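Local structure of gluconokinase (Sinorhizobium meliloti, 3T61) at residues L112-H118 and R156-V162. The protein probably phosphorylates D-gluconate with ATP, giving 6-phospho-D-gluconate and ADP, as a small kinase of the GntK/GntV family. Sequence-based numbering, arbitrary orientation.
Sequences LAFVFLH and RTVAVDV
H118 lies against D161 where strands 113-118 and 157-161 pair in parallel, the last two of the five-stranded parallel sheet in the alpha/beta fold of P-loop kinases, with the 2-3-1-4-5 strand order. The imidazole leans across the neighbouring strand because chi1 is 67°, placing CG between the backbone N and carbonyl carbon. One ring face then covers CA of D161, a CH-pi contact with CA 4.0 Å from the ring centroid. The D161 carboxylate stands steeply to the imidazole, their planes 73° apart, with OD2 3.5 Å from CE1 of H118; its other oxygen, OD1, accepts the amide of A163.

On the same face, F116 sends its ring away from strand 157-161, toward L148 and P151; of its ring atoms CD2 comes nearest to CB of A159, at 4.1 Å. The small methyl of A159 suits a place beside so bulky a ring. T157 turns OG1 back to a hydrogen bond with the carbonyl of V155, just before the strand.

The opposite face is aliphatic: V115, L117, V158 and V160 point there, and helix 166-187 packs on it through A173 and I169. Beta-branched valines fit the extended backbone. CB of L117 also meets CG1 of V162 at 4.0 Å.

Six backbone hydrogen bonds join the segments, from F114 N to R156 O through to V162 N to H118 O, V158 and V160 each giving and receiving one. Before the first of them, the R156 chain bends at chi3 (-60°) and brings NE to a hydrogen bond with L112 O (3.0 Å), NE lying above the carbonyl plane rather than on a lone pair.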
loop_
_atom_site.group_PDB
_atom_site.type_symbol
_atom_site.label_atom_id
_atom_site.label_comp_id
_atom_site.label_asym_id
_atom_site.label_seq_id
_atom_site.Cartn_x
_atom_site.Cartn_y
_atom_site.Cartn_z
ATOM N N LEU A 112 4.602 -18.228 -19.220
ATOM C CA LEU A 112 4.080 -17.779 -17.928
ATOM C C LEU A 112 2.914 -18.615 -17.373
ATOM O O LEU A 112 1.911 -18.833 -18.056
ATOM C CB LEU A 112 3.646 -16.309 -18.027
ATOM C CG LEU A 112 3.162 -15.644 -16.733
ATOM C CD1 LEU A 112 4.309 -15.608 -15.734
ATOM C CD2 LEU A 112 2.629 -14.233 -17.020
ATOM N N ALA A 113 3.054 -19.058 -16.125
ATOM C CA ALA A 113 2.023 -19.846 -15.446
ATOM C C ALA A 113 1.321 -19.044 -14.349
ATOM O O ALA A 113 1.949 -18.264 -13.625
ATOM C CB ALA A 113 2.634 -21.108 -14.843
ATOM N N PHE A 114 0.015 -19.251 -14.231
ATOM C CA PHE A 114 -0.800 -18.577 -13.229
ATOM C C PHE A 114 -1.426 -19.592 -12.269
ATOM O O PHE A 114 -1.939 -20.622 -12.705
ATOM C CB PHE A 114 -1.937 -17.811 -13.904
ATOM C CG PHE A 114 -1.536 -16.486 -14.494
ATOM C CD1 PHE A 114 -1.564 -15.328 -13.721
ATOM C CD2 PHE A 114 -1.177 -16.389 -15.836
ATOM C CE1 PHE A 114 -1.257 -14.082 -14.279
ATOM C CE2 PHE A 114 -0.865 -15.149 -16.406
ATOM C CZ PHE A 114 -0.905 -13.992 -15.624
ATOM N N VAL A 115 -1.373 -19.292 -10.974
ATOM C CA VAL A 115 -1.992 -20.113 -9.930
ATOM C C VAL A 115 -3.135 -19.212 -9.399
ATOM O O VAL A 115 -2.889 -18.168 -8.789
ATOM C CB VAL A 115 -0.970 -20.464 -8.809
ATOM C CG1 VAL A 115 -1.673 -21.095 -7.616
ATOM C CG2 VAL A 115 0.080 -21.442 -9.348
ATOM N N PHE A 116 -4.375 -19.603 -9.695
ATOM C CA PHE A 116 -5.572 -18.856 -9.299
ATOM C C PHE A 116 -6.179 -19.343 -7.977
ATOM O O PHE A 116 -6.796 -20.405 -7.919
ATOM C CB PHE A 116 -6.613 -18.940 -10.428
ATOM C CG PHE A 116 -7.960 -18.331 -10.091
ATOM C CD1 PHE A 116 -8.044 -17.110 -9.418
ATOM C CD2 PHE A 116 -9.145 -18.971 -10.477
ATOM C CE1 PHE A 116 -9.284 -16.528 -9.137
ATOM C CE2 PHE A 116 -10.398 -18.399 -10.202
ATOM C CZ PHE A 116 -10.471 -17.174 -9.528
ATOM N N LEU A 117 -5.981 -18.562 -6.916
ATOM C CA LEU A 117 -6.525 -18.890 -5.602
ATOM C C LEU A 117 -7.928 -18.305 -5.576
ATOM O O LEU A 117 -8.097 -17.118 -5.814
ATOM C CB LEU A 117 -5.682 -18.254 -4.500
ATOM C CG LEU A 117 -4.209 -18.651 -4.460
ATOM C CD1 LEU A 117 -3.519 -17.861 -3.362
ATOM C CD2 LEU A 117 -4.061 -20.177 -4.252
ATOM N N HIS A 118 -8.926 -19.127 -5.267
ATOM C CA HIS A 118 -10.300 -18.652 -5.271
ATOM C C HIS A 118 -11.220 -19.265 -4.200
ATOM O O HIS A 118 -11.012 -20.385 -3.709
ATOM C CB HIS A 118 -10.901 -18.910 -6.651
ATOM C CG HIS A 118 -11.063 -20.365 -6.960
ATOM N ND1 HIS A 118 -12.260 -21.029 -6.802
ATOM C CD2 HIS A 118 -10.158 -21.304 -7.333
ATOM C CE1 HIS A 118 -12.088 -22.313 -7.063
ATOM N NE2 HIS A 118 -10.821 -22.509 -7.386
ATOM N N ARG A 156 -2.081 -22.293 -19.442
ATOM C CA ARG A 156 -1.196 -22.528 -18.306
ATOM C C ARG A 156 -1.692 -21.914 -16.992
ATOM O O ARG A 156 -0.955 -21.199 -16.304
ATOM C CB ARG A 156 0.209 -22.002 -18.641
ATOM C CG ARG A 156 0.850 -22.666 -19.872
ATOM C CD ARG A 156 2.217 -22.062 -20.191
ATOM N NE ARG A 156 2.119 -20.628 -20.471
ATOM C CZ ARG A 156 1.661 -20.109 -21.608
ATOM N NH1 ARG A 156 1.260 -20.905 -22.589
ATOM N NH2 ARG A 156 1.584 -18.794 -21.757
ATOM N N THR A 157 -2.941 -22.224 -16.649
ATOM C CA THR A 157 -3.573 -21.724 -15.435
ATOM C C THR A 157 -4.037 -22.865 -14.526
ATOM O O THR A 157 -4.770 -23.757 -14.954
ATOM C CB THR A 157 -4.797 -20.848 -15.778
ATOM O OG1 THR A 157 -4.398 -19.798 -16.667
ATOM C CG2 THR A 157 -5.395 -20.234 -14.517
ATOM N N VAL A 158 -3.601 -22.823 -13.272
ATOM C CA VAL A 158 -3.969 -23.816 -12.275
ATOM C C VAL A 158 -4.848 -23.114 -11.233
ATOM O O VAL A 158 -4.442 -22.107 -10.636
ATOM C CB VAL A 158 -2.717 -24.391 -11.580
ATOM C CG1 VAL A 158 -3.105 -25.454 -10.563
ATOM C CG2 VAL A 158 -1.781 -24.970 -12.617
ATOM N N ALA A 159 -6.059 -23.630 -11.035
ATOM C CA ALA A 159 -6.991 -23.049 -10.074
ATOM C C ALA A 159 -7.023 -23.895 -8.816
ATOM O O ALA A 159 -7.041 -25.128 -8.890
ATOM C CB ALA A 159 -8.397 -22.952 -10.681
ATOM N N VAL A 160 -7.015 -23.236 -7.660
ATOM C CA VAL A 160 -7.047 -23.949 -6.384
ATOM C C VAL A 160 -8.007 -23.251 -5.430
ATOM O O VAL A 160 -7.906 -22.040 -5.226
ATOM C CB VAL A 160 -5.656 -24.001 -5.731
ATOM C CG1 VAL A 160 -5.704 -24.881 -4.478
ATOM C CG2 VAL A 160 -4.635 -24.536 -6.720
ATOM N N ASP A 161 -8.943 -24.014 -4.861
ATOM C CA ASP A 161 -9.920 -23.455 -3.928
ATOM C C ASP A 161 -9.217 -23.271 -2.589
ATOM O O ASP A 161 -8.389 -24.083 -2.207
ATOM C CB ASP A 161 -11.118 -24.400 -3.776
ATOM C CG ASP A 161 -12.338 -23.704 -3.215
ATOM O OD1 ASP A 161 -12.337 -23.362 -2.018
ATOM O OD2 ASP A 161 -13.297 -23.480 -3.980
ATOM N N VAL A 162 -9.543 -22.203 -1.872
ATOM C CA VAL A 162 -8.876 -21.929 -0.601
ATOM C C VAL A 162 -9.534 -22.499 0.660
ATOM O O VAL A 162 -8.979 -22.384 1.756
ATOM C CB VAL A 162 -8.684 -20.404 -0.409
ATOM C CG1 VAL A 162 -7.903 -19.837 -1.572
ATOM C CG2 VAL A 162 -10.028 -19.729 -0.277
#